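Local coordinates for WbbM protein (Klebsiella pneumoniae, PDB 6U4B) that acts as a bifunctional O-antigen polymerase, a trimer whose chains probably carry two glycosyltransferase activities in one polypeptide, at residues V411-G416 with K555-H560; K401-D406 with E417-P422; Y471-I476 with N526-N531. All coordinates share one frame; numbering follows the deposited sequence.

Overall arrangement
All three interactions lie in the part of the chain assigned to glycosyltransferase family 8, close to one magnesium ion, which interactions 1 and 2 reach through His560 and Asp406, with interaction 3 just behind. Interactions 1 and 2 interleave along the sequence, their centres about 12 Å apart. Interaction 3 is nested inside the loop closed by interaction 1, again about 12 Å between centres, and about 15 Å from interaction 2. Strands 558-560 and 527-528 are neighbours in the small sheet that also holds 409-411, whereas 402-405 and 472-473 belong to the larger mixed sheet. Interaction 3 spans the two sheets, and Asp406, from the end of strand 402-405, meets His560, from strand 558-560, at the metal.

Interaction 1: residues V411-G416 with K555-H560; sequences VKADLG and KPKMIH. With MG (magnesium ion), chain C.
Val411 and Met558 face each other as a non-hydrogen-bonded antiparallel pair, their CA atoms 4.2 Å apart. Beyond them the backbone closes with a hydrogen bond from Lys412 N to Lys557 O at 2.8 Å. On the buried side, Val411 CG1 meets Met558 CG at 4.3 Å, and Ile405 of strand 402-405 packs against both residues. Strands 409-411 and 558-560 belong to a small three-stranded sheet beside the metal site of this family 8 glycosyltransferase region; at its far end His560 NE2 binds the magnesium ion at 2.1 Å, with Asp406 and Asp408 as the other protein ligands. The opposite end lies nearer solvent: Lys412, Ala413, Pro556 and Lys557 are all partly exposed, and their contacts run along aliphatic stems. Lys412 CB sits 3.3 Å from Pro556 O, after which the chain bends at chi2 (-78°) and chi3 (-68°) and runs obliquely across Ile559, CD lying 3.9 Å from Ile559 CD1, before the ammonium leaves for a salt bridge with Asp578. Ala413 CB rests at 4.1 Å on the CB of Lys557, whose extended chain carries NZ away to a salt bridge with Glu417.

Interaction 2: residues K401-D406 with E417-P422; sequences KVVFID and ELLDVP. With MG (magnesium ion), chain C.
Lys401 reaches across to the turn at 417-420 and gives a hydrogen bond from NZ to Leu419 O at 2.7 Å. The donor is tilted 31° from the carbonyl plane. CG stands anti to the carbonyl carbon, and a single bend at chi3 (-65°) swings the ammonium round onto the backbone oxygen, while the root of the same side chain stays on the apolar part of the contact. A water accepts from the same NZ at 2.7 Å and lies 2.9 Å from Leu418 O, a probable acceptor of one of its protons. The ammonium is therefore gripped by both a carbonyl and a water where the helix-like turn runs out, an arrangement that would be expected to suit a positive charge.

Val403 divides its two methyls between neighbouring leucines. With CG1 anti to the backbone N (chi1 -180°) and CG2 anti to the carbonyl carbon, CG1 meets Leu418 CD1 at 4.0 Å, the two side chains crossing at about a right angle, and CG2 meets Leu419 CD2 at 3.7 Å. That same CD2 also lies 4.1 Å from Lys401 CB, so this one methyl is shared between Val403 and the base of the lysine. The leucines share nearly the same conformation, yet diverge in their surroundings: Leu418 goes on to Val478 of strand 477-479, and Leu419 to Val302 and Pro303 of strand 302-309.

The packing thus lays the turn over the face of the strand from which Lys401 and Val403 project, several residues before the metal. Strand 402-405 then leads to Asp406, whose OD2 binds magnesium at 2.1 Å; with Asp408 it forms the metal-binding DxD motif characteristic of GT-A glycosyltransferases, the fold of family 8.

Interaction 3: residues Y471-I476 with N526-N531; sequences YFQAGI and NVYHGN
The chain turns a corner at Ala474 to Ile476, where the CA atoms of the two segments come no closer than 7.0 Å, from Ile476 CA to Asn526 CA, and side chains span the gap. At the centre Asn526 ND2 donates to Gln473 OE1 at 2.9 Å, in the carbonyl plane and on a lone pair, with 150° at the hydrogen. The two amides stand steeply to each other, their planes 79° apart. Gln473 is folded back by its bend at chi2 (-82°), which also places OE1 over its own corner: Gly475 N donates to it at 2.7 Å from above the carbonyl plane. One oxygen thus takes two donors, tying the turn to Asn526.

A water completes the grip on ND2, accepting from it at 3.2 Å and donating to Gln473 O and, at 2.8 Å, to Ile476 O, carbonyls just before the corner and at its end. Ile476 CG2 packs alongside Asn526 and touches ND2 at 3.8 Å. From the other direction the Tyr528 hydroxyl comes up to Gln473 CG at 3.1 Å, a close approach; its oxygen also has a weak hydrogen bond with Asp433.

Asn526 OD1, the other half of the amide, is hydrogen-bonded to His560 ND1, and His560 binds magnesium through its other ring nitrogen. Asn526 is therefore a second-shell residue, held by Gln473, and its bond to ND1 would fix the rotation of the His560 ring, while the backbone of Gly475 is bonded to that of Asp406. This is the second shell of the magnesium site formed by the DxD aspartates and His560, a site of the kind found in GT-A glycosyltransferases such as those of family 8.

Interaction 1: residues V411-G416 with K555-H560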
ATOM      1  N   VAL A 411       1.738  -7.148 -17.379  1.00 33.19           N
ATOM      2  CA  VAL A 411       0.879  -6.524 -18.376  1.00 33.78           C
ATOM      3  C   VAL A 411       0.591  -5.091 -17.954  1.00 36.26           C
ATOM      4  O   VAL A 411       0.586  -4.754 -16.763  1.00 34.31           O
ATOM      5  CB  VAL A 411      -0.428  -7.316 -18.591  1.00 30.85           C
ATOM      6  CG1 VAL A 411      -0.113  -8.764 -18.946  1.00 33.55           C
ATOM      7  CG2 VAL A 411      -1.313  -7.238 -17.362  1.00 33.54           C
ATOM      8  N   LYS A 412       0.374  -4.233 -18.950  1.00 41.03           N
ATOM      9  CA  LYS A 412      -0.037  -2.852 -18.729  1.00 45.60           C
ATOM     10  C   LYS A 412      -1.421  -2.581 -19.302  1.00 47.74           C
ATOM     11  O   LYS A 412      -1.810  -1.414 -19.436  1.00 48.00           O
ATOM     12  CB  LYS A 412       0.979  -1.884 -19.342  1.00 46.99           C
ATOM     13  CG  LYS A 412       2.423  -2.160 -18.951  1.00 54.74           C
ATOM     14  CD  LYS A 412       2.731  -1.659 -17.550  1.00 57.11           C
ATOM     15  CE  LYS A 412       2.692  -0.143 -17.494  1.00 58.80           C
ATOM     16  NZ  LYS A 412       3.160   0.372 -16.180  1.00 58.56           N
ATOM     17  N   ALA A 413      -2.171  -3.626 -19.644  1.00 44.51           N
ATOM     18  CA  ALA A 413      -3.459  -3.466 -20.298  1.00 43.17           C
ATOM     19  C   ALA A 413      -4.317  -4.690 -20.020  1.00 42.57           C
ATOM     20  O   ALA A 413      -3.844  -5.710 -19.511  1.00 40.21           O
ATOM     21  CB  ALA A 413      -3.295  -3.251 -21.809  1.00 42.81           C
ATOM     22  N   ASP A 414      -5.596  -4.572 -20.360  1.00 44.34           N
ATOM     23  CA  ASP A 414      -6.533  -5.677 -20.217  1.00 44.48           C
ATOM     24  C   ASP A 414      -6.161  -6.793 -21.188  1.00 47.69           C
ATOM     25  O   ASP A 414      -6.146  -6.584 -22.406  1.00 47.89           O
ATOM     26  CB  ASP A 414      -7.955  -5.177 -20.474  1.00 48.76           C
ATOM     27  CG  ASP A 414      -9.002  -6.272 -20.356  1.00 53.49           C
ATOM     28  OD1 ASP A 414      -8.672  -7.392 -19.914  1.00 56.21           O
ATOM     29  OD2 ASP A 414     -10.169  -6.001 -20.711  1.00 57.31           O
ATOM     30  N   LEU A 415      -5.850  -7.978 -20.655  1.00 44.03           N
ATOM     31  CA  LEU A 415      -5.553  -9.117 -21.516  1.00 45.11           C
ATOM     32  C   LEU A 415      -6.765  -9.547 -22.331  1.00 44.98           C
ATOM     33  O   LEU A 415      -6.612 -10.270 -23.318  1.00 45.10           O
ATOM     34  CB  LEU A 415      -5.049 -10.297 -20.681  1.00 47.69           C
ATOM     35  CG  LEU A 415      -3.543 -10.414 -20.443  1.00 48.61           C
ATOM     36  CD1 LEU A 415      -3.237 -11.649 -19.606  1.00 44.33           C
ATOM     37  CD2 LEU A 415      -2.800 -10.471 -21.765  1.00 46.78           C
ATOM     38  N   GLY A 416      -7.964  -9.107 -21.946  1.00 49.30           N
ATOM     39  CA  GLY A 416      -9.183  -9.503 -22.630  1.00 49.85           C
ATOM     40  C   GLY A 416      -9.283  -9.042 -24.068  1.00 54.00           C
ATOM     41  O   GLY A 416      -9.994  -9.676 -24.858  1.00 56.99           O
ATOM     42  N   LYS A 555       4.709   2.899 -25.035  1.00 51.70           N
ATOM     43  CA  LYS A 555       3.406   2.570 -24.454  1.00 52.57           C
ATOM     44  C   LYS A 555       3.180   1.066 -24.539  1.00 47.61           C
ATOM     45  O   LYS A 555       2.317   0.588 -25.283  1.00 43.42           O
ATOM     46  CB  LYS A 555       2.288   3.336 -25.158  1.00 61.77           C
ATOM     47  CG  LYS A 555       1.031   3.479 -24.320  1.00 72.63           C
ATOM     48  CD  LYS A 555       1.336   4.191 -23.009  1.00 77.86           C
ATOM     49  CE  LYS A 555       0.145   4.151 -22.065  1.00 81.20           C
ATOM     50  NZ  LYS A 555       0.466   4.760 -20.744  1.00 81.71           N
ATOM     51  N   PRO A 556       3.938   0.287 -23.768  1.00 43.69           N
ATOM     52  CA  PRO A 556       3.799  -1.172 -23.848  1.00 46.31           C
ATOM     53  C   PRO A 556       2.467  -1.635 -23.290  1.00 45.24           C
ATOM     54  O   PRO A 556       1.895  -1.024 -22.384  1.00 39.13           O
ATOM     55  CB  PRO A 556       4.964  -1.694 -22.993  1.00 44.72           C
ATOM     56  CG  PRO A 556       5.866  -0.512 -22.778  1.00 48.09           C
ATOM     57  CD  PRO A 556       4.970   0.684 -22.799  1.00 42.23           C
ATOM     58  N   LYS A 557       1.965  -2.732 -23.857  1.00 41.39           N
ATOM     59  CA  LYS A 557       0.823  -3.422 -23.277  1.00 43.51           C
ATOM     60  C   LYS A 557       1.227  -4.658 -22.489  1.00 39.85           C
ATOM     61  O   LYS A 557       0.474  -5.085 -21.604  1.00 41.53           O
ATOM     62  CB  LYS A 557      -0.184  -3.793 -24.371  1.00 44.90           C
ATOM     63  CG  LYS A 557      -0.817  -2.566 -25.011  1.00 47.32           C
ATOM     64  CD  LYS A 557      -1.984  -2.909 -25.916  1.00 49.31           C
ATOM     65  CE  LYS A 557      -2.692  -1.642 -26.376  1.00 52.52           C
ATOM     66  NZ  LYS A 557      -3.711  -1.909 -27.427  1.00 57.11           N
ATOM     67  N   MET A 558       2.399  -5.222 -22.779  1.00 42.58           N
ATOM     68  CA  MET A 558       2.997  -6.255 -21.945  1.00 42.05           C
ATOM     69  C   MET A 558       4.504  -6.073 -21.992  1.00 41.90           C
ATOM     70  O   MET A 558       5.074  -5.891 -23.071  1.00 38.59           O
ATOM     71  CB  MET A 558       2.603  -7.665 -22.410  1.00 40.61           C
ATOM     72  CG  MET A 558       3.259  -8.796 -21.618  1.00 36.99           C
ATOM     73  SD  MET A 558       4.900  -9.279 -22.209  1.00 43.60           S
ATOM     74  CE  MET A 558       4.486 -10.576 -23.377  1.00 45.27           C
ATOM     75  N   ILE A 559       5.138  -6.128 -20.827  1.00 37.33           N
ATOM     76  CA  ILE A 559       6.580  -5.975 -20.696  1.00 37.80           C
ATOM     77  C   ILE A 559       7.171  -7.353 -20.436  1.00 41.01           C
ATOM     78  O   ILE A 559       6.760  -8.046 -19.501  1.00 37.34           O
ATOM     79  CB  ILE A 559       6.935  -4.995 -19.570  1.00 41.16           C
ATOM     80  CG1 ILE A 559       6.358  -3.613 -19.878  1.00 40.32           C
ATOM     81  CG2 ILE A 559       8.440  -4.936 -19.369  1.00 42.98           C
ATOM     82  CD1 ILE A 559       6.320  -2.677 -18.688  1.00 42.18           C
ATOM     83  N   HIS A 560       8.129  -7.755 -21.264  1.00 38.40           N
ATOM     84  CA  HIS A 560       8.733  -9.078 -21.185  1.00 39.86           C
ATOM     85  C   HIS A 560      10.143  -8.933 -20.627  1.00 41.71           C
ATOM     86  O   HIS A 560      11.030  -8.389 -21.294  1.00 43.11           O
ATOM     87  CB  HIS A 560       8.748  -9.750 -22.558  1.00 46.54           C
ATOM     88  CG  HIS A 560       8.987 -11.225 -22.504  1.00 55.46           C
ATOM     89  ND1 HIS A 560       8.926 -12.032 -23.620  1.00 57.95           N
ATOM     90  CD2 HIS A 560       9.285 -12.042 -21.465  1.00 55.95           C
ATOM     91  CE1 HIS A 560       9.175 -13.281 -23.271  1.00 58.76           C
ATOM     92  NE2 HIS A 560       9.396 -13.315 -21.970  1.00 60.19           N
TER
HETATM   93 MG    MG C 602       9.984 -15.091 -21.109  1.00 35.94          MG

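Interaction 2: residues K401-D406 with E417-P422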
ATOM      1  N   LYS A 401     -10.882 -20.336 -26.952  1.00 46.40           N
ATOM      2  CA  LYS A 401      -9.606 -19.649 -27.087  1.00 45.22           C
ATOM      3  C   LYS A 401      -8.985 -19.443 -25.712  1.00 45.86           C
ATOM      4  O   LYS A 401      -9.685 -19.287 -24.709  1.00 47.53           O
ATOM      5  CB  LYS A 401      -9.752 -18.300 -27.811  1.00 47.23           C
ATOM      6  CG  LYS A 401     -10.101 -18.436 -29.282  1.00 54.97           C
ATOM      7  CD  LYS A 401      -9.906 -17.132 -30.039  1.00 56.14           C
ATOM      8  CE  LYS A 401     -10.862 -16.056 -29.561  1.00 59.74           C
ATOM      9  NZ  LYS A 401     -10.779 -14.839 -30.416  1.00 60.66           N
ATOM     10  N   VAL A 402      -7.655 -19.429 -25.688  1.00 44.05           N
ATOM     11  CA  VAL A 402      -6.866 -19.358 -24.464  1.00 45.84           C
ATOM     12  C   VAL A 402      -5.640 -18.489 -24.727  1.00 40.37           C
ATOM     13  O   VAL A 402      -5.011 -18.589 -25.785  1.00 38.83           O
ATOM     14  CB  VAL A 402      -6.452 -20.771 -23.996  1.00 46.48           C
ATOM     15  CG1 VAL A 402      -5.111 -20.743 -23.291  1.00 45.47           C
ATOM     16  CG2 VAL A 402      -7.525 -21.378 -23.106  1.00 41.59           C
ATOM     17  N   VAL A 403      -5.300 -17.636 -23.762  1.00 34.21           N
ATOM     18  CA  VAL A 403      -4.141 -16.755 -23.858  1.00 35.82           C
ATOM     19  C   VAL A 403      -3.043 -17.295 -22.953  1.00 34.78           C
ATOM     20  O   VAL A 403      -3.208 -17.340 -21.728  1.00 37.72           O
ATOM     21  CB  VAL A 403      -4.492 -15.307 -23.480  1.00 41.39           C
ATOM     22  CG1 VAL A 403      -3.264 -14.419 -23.592  1.00 37.26           C
ATOM     23  CG2 VAL A 403      -5.618 -14.788 -24.358  1.00 46.75           C
ATOM     24  N   PHE A 404      -1.927 -17.711 -23.551  1.00 35.56           N
ATOM     25  CA  PHE A 404      -0.740 -18.041 -22.773  1.00 37.62           C
ATOM     26  C   PHE A 404       0.166 -16.825 -22.664  1.00 37.29           C
ATOM     27  O   PHE A 404       0.290 -16.038 -23.607  1.00 37.31           O
ATOM     28  CB  PHE A 404       0.048 -19.201 -23.393  1.00 34.36           C
ATOM     29  CG  PHE A 404       1.394 -19.417 -22.746  1.00 39.45           C
ATOM     30  CD1 PHE A 404       1.519 -20.259 -21.654  1.00 42.02           C
ATOM     31  CD2 PHE A 404       2.526 -18.749 -23.205  1.00 44.04           C
ATOM     32  CE1 PHE A 404       2.740 -20.446 -21.042  1.00 43.70           C
ATOM     33  CE2 PHE A 404       3.748 -18.923 -22.589  1.00 39.83           C
ATOM     34  CZ  PHE A 404       3.856 -19.777 -21.512  1.00 41.82           C
ATOM     35  N   ILE A 405       0.826 -16.693 -21.515  1.00 38.64           N
ATOM     36  CA  ILE A 405       1.782 -15.610 -21.314  1.00 32.45           C
ATOM     37  C   ILE A 405       2.923 -16.121 -20.445  1.00 30.35           C
ATOM     38  O   ILE A 405       2.703 -16.845 -19.470  1.00 34.86           O
ATOM     39  CB  ILE A 405       1.096 -14.364 -20.707  1.00 37.89           C
ATOM     40  CG1 ILE A 405       2.089 -13.206 -20.555  1.00 39.23           C
ATOM     41  CG2 ILE A 405       0.419 -14.696 -19.376  1.00 39.26           C
ATOM     42  CD1 ILE A 405       1.433 -11.898 -20.158  1.00 41.43           C
ATOM     43  N   ASP A 406       4.148 -15.752 -20.820  1.00 30.54           N
ATOM     44  CA  ASP A 406       5.320 -16.087 -20.020  1.00 33.67           C
ATOM     45  C   ASP A 406       5.188 -15.538 -18.601  1.00 38.42           C
ATOM     46  O   ASP A 406       4.553 -14.506 -18.363  1.00 36.69           O
ATOM     47  CB  ASP A 406       6.585 -15.521 -20.668  1.00 36.94           C
ATOM     48  CG  ASP A 406       7.264 -16.509 -21.595  1.00 44.90           C
ATOM     49  OD1 ASP A 406       6.665 -17.564 -21.899  1.00 45.94           O
ATOM     50  OD2 ASP A 406       8.407 -16.229 -22.015  1.00 49.75           O
ATOM     51  N   GLU A 417      -8.604  -7.951 -24.426  1.00 51.45           N
ATOM     52  CA  GLU A 417      -8.698  -7.479 -25.803  1.00 54.96           C
ATOM     53  C   GLU A 417      -7.914  -8.358 -26.771  1.00 50.68           C
ATOM     54  O   GLU A 417      -8.155  -8.291 -27.982  1.00 54.62           O
ATOM     55  CB  GLU A 417      -8.242  -6.021 -25.917  1.00 59.88           C
ATOM     56  CG  GLU A 417      -6.911  -5.693 -25.265  1.00 62.53           C
ATOM     57  CD  GLU A 417      -6.683  -4.194 -25.138  1.00 65.93           C
ATOM     58  OE1 GLU A 417      -5.940  -3.625 -25.968  1.00 68.25           O
ATOM     59  OE2 GLU A 417      -7.261  -3.577 -24.218  1.00 66.00           O
ATOM     60  N   LEU A 418      -6.994  -9.187 -26.272  1.00 46.94           N
ATOM     61  CA  LEU A 418      -6.381 -10.197 -27.128  1.00 45.89           C
ATOM     62  C   LEU A 418      -7.409 -11.216 -27.601  1.00 48.71           C
ATOM     63  O   LEU A 418      -7.275 -11.770 -28.699  1.00 50.54           O
ATOM     64  CB  LEU A 418      -5.236 -10.898 -26.394  1.00 40.44           C
ATOM     65  CG  LEU A 418      -3.947 -10.099 -26.199  1.00 39.47           C
ATOM     66  CD1 LEU A 418      -2.881 -10.966 -25.555  1.00 38.09           C
ATOM     67  CD2 LEU A 418      -3.457  -9.535 -27.526  1.00 42.51           C
ATOM     68  N   LEU A 419      -8.444 -11.466 -26.796  1.00 49.47           N
ATOM     69  CA  LEU A 419      -9.509 -12.375 -27.199  1.00 53.16           C
ATOM     70  C   LEU A 419     -10.406 -11.781 -28.276  1.00 54.08           C
ATOM     71  O   LEU A 419     -11.105 -12.533 -28.964  1.00 51.08           O
ATOM     72  CB  LEU A 419     -10.358 -12.770 -25.990  1.00 56.65           C
ATOM     73  CG  LEU A 419      -9.743 -13.726 -24.967  1.00 55.14           C
ATOM     74  CD1 LEU A 419     -10.798 -14.184 -23.973  1.00 58.51           C
ATOM     75  CD2 LEU A 419      -9.110 -14.917 -25.665  1.00 55.19           C
ATOM     76  N   ASP A 420     -10.409 -10.459 -28.434  1.00 53.14           N
ATOM     77  CA  ASP A 420     -11.241  -9.807 -29.436  1.00 57.46           C
ATOM     78  C   ASP A 420     -10.582  -9.735 -30.807  1.00 55.34           C
ATOM     79  O   ASP A 420     -11.251  -9.360 -31.777  1.00 59.92           O
ATOM     80  CB  ASP A 420     -11.614  -8.391 -28.980  1.00 65.37           C
ATOM     81  CG  ASP A 420     -12.464  -8.388 -27.726  1.00 72.22           C
ATOM     82  OD1 ASP A 420     -13.223  -9.358 -27.521  1.00 74.54           O
ATOM     83  OD2 ASP A 420     -12.373  -7.415 -26.948  1.00 74.61           O
ATOM     84  N   VAL A 421      -9.305 -10.077 -30.913  1.00 51.41           N
ATOM     85  CA  VAL A 421      -8.618 -10.017 -32.207  1.00 53.45           C
ATOM     86  C   VAL A 421      -9.181 -11.097 -33.125  1.00 59.38           C
ATOM     87  O   VAL A 421      -9.235 -12.276 -32.727  1.00 55.64           O
ATOM     88  CB  VAL A 421      -7.109 -10.187 -32.018  1.00 48.27           C
ATOM     89  CG1 VAL A 421      -6.412 -10.276 -33.368  1.00 46.26           C
ATOM     90  CG2 VAL A 421      -6.544  -9.036 -31.199  1.00 48.91           C
ATOM     91  N   PRO A 422      -9.614 -10.758 -34.339  1.00 64.11           N
ATOM     92  CA  PRO A 422     -10.134 -11.785 -35.254  1.00 65.53           C
ATOM     93  C   PRO A 422      -9.038 -12.764 -35.653  1.00 61.63           C
ATOM     94  O   PRO A 422      -7.983 -12.367 -36.154  1.00 62.44           O
ATOM     95  CB  PRO A 422     -10.632 -10.975 -36.458  1.00 69.50           C
ATOM     96  CG  PRO A 422     -10.781  -9.565 -35.950  1.00 70.45           C
ATOM     97  CD  PRO A 422      -9.716  -9.404 -34.910  1.00 66.10           C
TER
HETATM   98 MG    MG C 602       9.984 -15.091 -21.109  1.00 35.94          MG
HETATM   99  O   HOH W   1      -8.545 -13.424 -30.650  1.00 48.38           O
HETATM  100  O   HOH W   2     -11.130 -14.923 -33.768  1.00 57.30           O

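Interaction 3: residues Y471-I476 with N526-N531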
ATOM      1  N   TYR A 471       8.689 -15.631 -38.194  1.00 43.88           N
ATOM      2  CA  TYR A 471       8.968 -16.278 -36.921  1.00 43.03           C
ATOM      3  C   TYR A 471       8.397 -15.447 -35.777  1.00 44.21           C
ATOM      4  O   TYR A 471       8.692 -14.254 -35.658  1.00 38.36           O
ATOM      5  CB  TYR A 471      10.475 -16.454 -36.757  1.00 43.30           C
ATOM      6  CG  TYR A 471      10.896 -17.344 -35.613  1.00 45.68           C
ATOM      7  CD1 TYR A 471      11.027 -16.840 -34.323  1.00 43.11           C
ATOM      8  CD2 TYR A 471      11.182 -18.687 -35.825  1.00 45.37           C
ATOM      9  CE1 TYR A 471      11.424 -17.650 -33.278  1.00 39.93           C
ATOM     10  CE2 TYR A 471      11.576 -19.506 -34.789  1.00 44.21           C
ATOM     11  CZ  TYR A 471      11.696 -18.986 -33.518  1.00 42.03           C
ATOM     12  OH  TYR A 471      12.090 -19.803 -32.485  1.00 41.26           O
ATOM     13  N   PHE A 472       7.576 -16.073 -34.935  1.00 42.80           N
ATOM     14  CA  PHE A 472       6.889 -15.377 -33.857  1.00 42.06           C
ATOM     15  C   PHE A 472       7.467 -15.769 -32.503  1.00 40.88           C
ATOM     16  O   PHE A 472       7.985 -16.875 -32.322  1.00 37.94           O
ATOM     17  CB  PHE A 472       5.381 -15.668 -33.878  1.00 43.50           C
ATOM     18  CG  PHE A 472       5.025 -17.099 -33.563  1.00 41.92           C
ATOM     19  CD1 PHE A 472       4.882 -17.525 -32.250  1.00 42.10           C
ATOM     20  CD2 PHE A 472       4.812 -18.013 -34.583  1.00 43.92           C
ATOM     21  CE1 PHE A 472       4.553 -18.836 -31.960  1.00 44.07           C
ATOM     22  CE2 PHE A 472       4.479 -19.324 -34.299  1.00 42.55           C
ATOM     23  CZ  PHE A 472       4.351 -19.736 -32.987  1.00 41.90           C
ATOM     24  N   GLN A 473       7.351 -14.851 -31.547  1.00 34.61           N
ATOM     25  CA  GLN A 473       7.840 -15.066 -30.194  1.00 37.67           C
ATOM     26  C   GLN A 473       6.766 -15.745 -29.350  1.00 39.65           C
ATOM     27  O   GLN A 473       5.581 -15.417 -29.452  1.00 43.88           O
ATOM     28  CB  GLN A 473       8.256 -13.734 -29.566  1.00 37.33           C
ATOM     29  CG  GLN A 473       9.503 -13.815 -28.708  1.00 40.17           C
ATOM     30  CD  GLN A 473       9.219 -14.312 -27.308  1.00 40.55           C
ATOM     31  OE1 GLN A 473       8.243 -13.901 -26.679  1.00 37.57           O
ATOM     32  NE2 GLN A 473      10.070 -15.202 -26.811  1.00 41.75           N
ATOM     33  N   ALA A 474       7.188 -16.694 -28.516  1.00 37.49           N
ATOM     34  CA  ALA A 474       6.269 -17.541 -27.764  1.00 39.72           C
ATOM     35  C   ALA A 474       5.947 -17.005 -26.373  1.00 41.97           C
ATOM     36  O   ALA A 474       5.295 -17.706 -25.591  1.00 40.30           O
ATOM     37  CB  ALA A 474       6.836 -18.960 -27.644  1.00 38.72           C
ATOM     38  N   GLY A 475       6.384 -15.787 -26.047  1.00 42.50           N
ATOM     39  CA  GLY A 475       6.138 -15.234 -24.725  1.00 40.60           C
ATOM     40  C   GLY A 475       4.698 -14.840 -24.474  1.00 38.00           C
ATOM     41  O   GLY A 475       4.308 -14.663 -23.317  1.00 39.36           O
ATOM     42  N   ILE A 476       3.905 -14.683 -25.532  1.00 35.90           N
ATOM     43  CA  ILE A 476       2.473 -14.446 -25.394  1.00 39.35           C
ATOM     44  C   ILE A 476       1.785 -14.995 -26.639  1.00 38.92           C
ATOM     45  O   ILE A 476       2.139 -14.643 -27.769  1.00 39.46           O
ATOM     46  CB  ILE A 476       2.166 -12.953 -25.145  1.00 39.97           C
ATOM     47  CG1 ILE A 476       0.704 -12.750 -24.738  1.00 37.37           C
ATOM     48  CG2 ILE A 476       2.531 -12.075 -26.342  1.00 28.89           C
ATOM     49  CD1 ILE A 476       0.431 -11.364 -24.156  1.00 36.60           C
ATOM     50  N   ASN A 526       4.398  -7.442 -26.619  1.00 42.60           N
ATOM     51  CA  ASN A 526       5.542  -8.248 -26.208  1.00 46.11           C
ATOM     52  C   ASN A 526       6.814  -7.410 -26.263  1.00 43.13           C
ATOM     53  O   ASN A 526       7.688  -7.649 -27.102  1.00 40.03           O
ATOM     54  CB  ASN A 526       5.675  -9.489 -27.094  1.00 42.74           C
ATOM     55  CG  ASN A 526       6.536 -10.569 -26.464  1.00 40.02           C
ATOM     56  OD1 ASN A 526       7.392 -10.290 -25.624  1.00 37.51           O
ATOM     57  ND2 ASN A 526       6.312 -11.812 -26.871  1.00 44.36           N
ATOM     58  N   VAL A 527       6.934  -6.438 -25.365  1.00 42.23           N
ATOM     59  CA  VAL A 527       8.033  -5.480 -25.395  1.00 41.92           C
ATOM     60  C   VAL A 527       9.156  -6.005 -24.507  1.00 44.19           C
ATOM     61  O   VAL A 527       8.999  -6.118 -23.289  1.00 43.65           O
ATOM     62  CB  VAL A 527       7.571  -4.088 -24.945  1.00 43.05           C
ATOM     63  CG1 VAL A 527       8.734  -3.101 -24.969  1.00 39.05           C
ATOM     64  CG2 VAL A 527       6.436  -3.598 -25.833  1.00 43.04           C
ATOM     65  N   TYR A 528      10.293  -6.331 -25.120  1.00 44.06           N
ATOM     66  CA  TYR A 528      11.477  -6.672 -24.345  1.00 51.87           C
ATOM     67  C   TYR A 528      11.904  -5.483 -23.496  1.00 60.44           C
ATOM     68  O   TYR A 528      11.920  -4.340 -23.962  1.00 55.97           O
ATOM     69  CB  TYR A 528      12.629  -7.079 -25.265  1.00 58.84           C
ATOM     70  CG  TYR A 528      12.411  -8.350 -26.052  1.00 73.15           C
ATOM     71  CD1 TYR A 528      12.004  -8.305 -27.379  1.00 79.18           C
ATOM     72  CD2 TYR A 528      12.636  -9.595 -25.478  1.00 75.03           C
ATOM     73  CE1 TYR A 528      11.814  -9.460 -28.108  1.00 79.80           C
ATOM     74  CE2 TYR A 528      12.450 -10.759 -26.199  1.00 77.75           C
ATOM     75  CZ  TYR A 528      12.039 -10.684 -27.513  1.00 81.47           C
ATOM     76  OH  TYR A 528      11.853 -11.838 -28.240  1.00 84.59           O
ATOM     77  N   HIS A 529      12.254  -5.753 -22.239  1.00 66.26           N
ATOM     78  CA  HIS A 529      12.766  -4.691 -21.385  1.00 76.64           C
ATOM     79  C   HIS A 529      14.205  -4.318 -21.717  1.00 87.77           C
ATOM     80  O   HIS A 529      14.682  -3.280 -21.248  1.00 87.13           O
ATOM     81  CB  HIS A 529      12.651  -5.090 -19.910  1.00 72.61           C
ATOM     82  CG  HIS A 529      13.662  -6.100 -19.469  1.00 73.31           C
ATOM     83  ND1 HIS A 529      13.868  -7.290 -20.132  1.00 72.20           N
ATOM     84  CD2 HIS A 529      14.520  -6.102 -18.421  1.00 76.20           C
ATOM     85  CE1 HIS A 529      14.812  -7.978 -19.516  1.00 73.21           C
ATOM     86  NE2 HIS A 529      15.224  -7.280 -18.474  1.00 76.25           N
ATOM     87  N   GLY A 530      14.900  -5.131 -22.513  1.00101.58           N
ATOM     88  CA  GLY A 530      16.218  -4.791 -23.005  1.00106.53           C
ATOM     89  C   GLY A 530      17.383  -5.286 -22.177  1.00108.21           C
ATOM     90  O   GLY A 530      18.532  -4.971 -22.515  1.00112.35           O
ATOM     91  N   ASN A 531      17.131  -6.047 -21.117  1.00106.31           N
ATOM     92  CA  ASN A 531      18.178  -6.535 -20.198  1.00106.50           C
ATOM     93  C   ASN A 531      18.906  -5.310 -19.637  1.00110.45           C
ATOM     94  O   ASN A 531      18.269  -4.277 -19.376  1.00109.22           O
ATOM     95  CB  ASN A 531      19.070  -7.541 -20.902  1.00102.20           C
ATOM     96  CG  ASN A 531      18.655  -8.973 -20.638  1.00100.21           C
ATOM     97  OD1 ASN A 531      18.762  -9.464 -19.515  1.00101.34           O
ATOM     98  ND2 ASN A 531      18.189  -9.657 -21.678  1.00 97.86           N
TER
HETATM   99  O   HOH W   3       4.281 -13.245 -28.827  1.00 37.18           O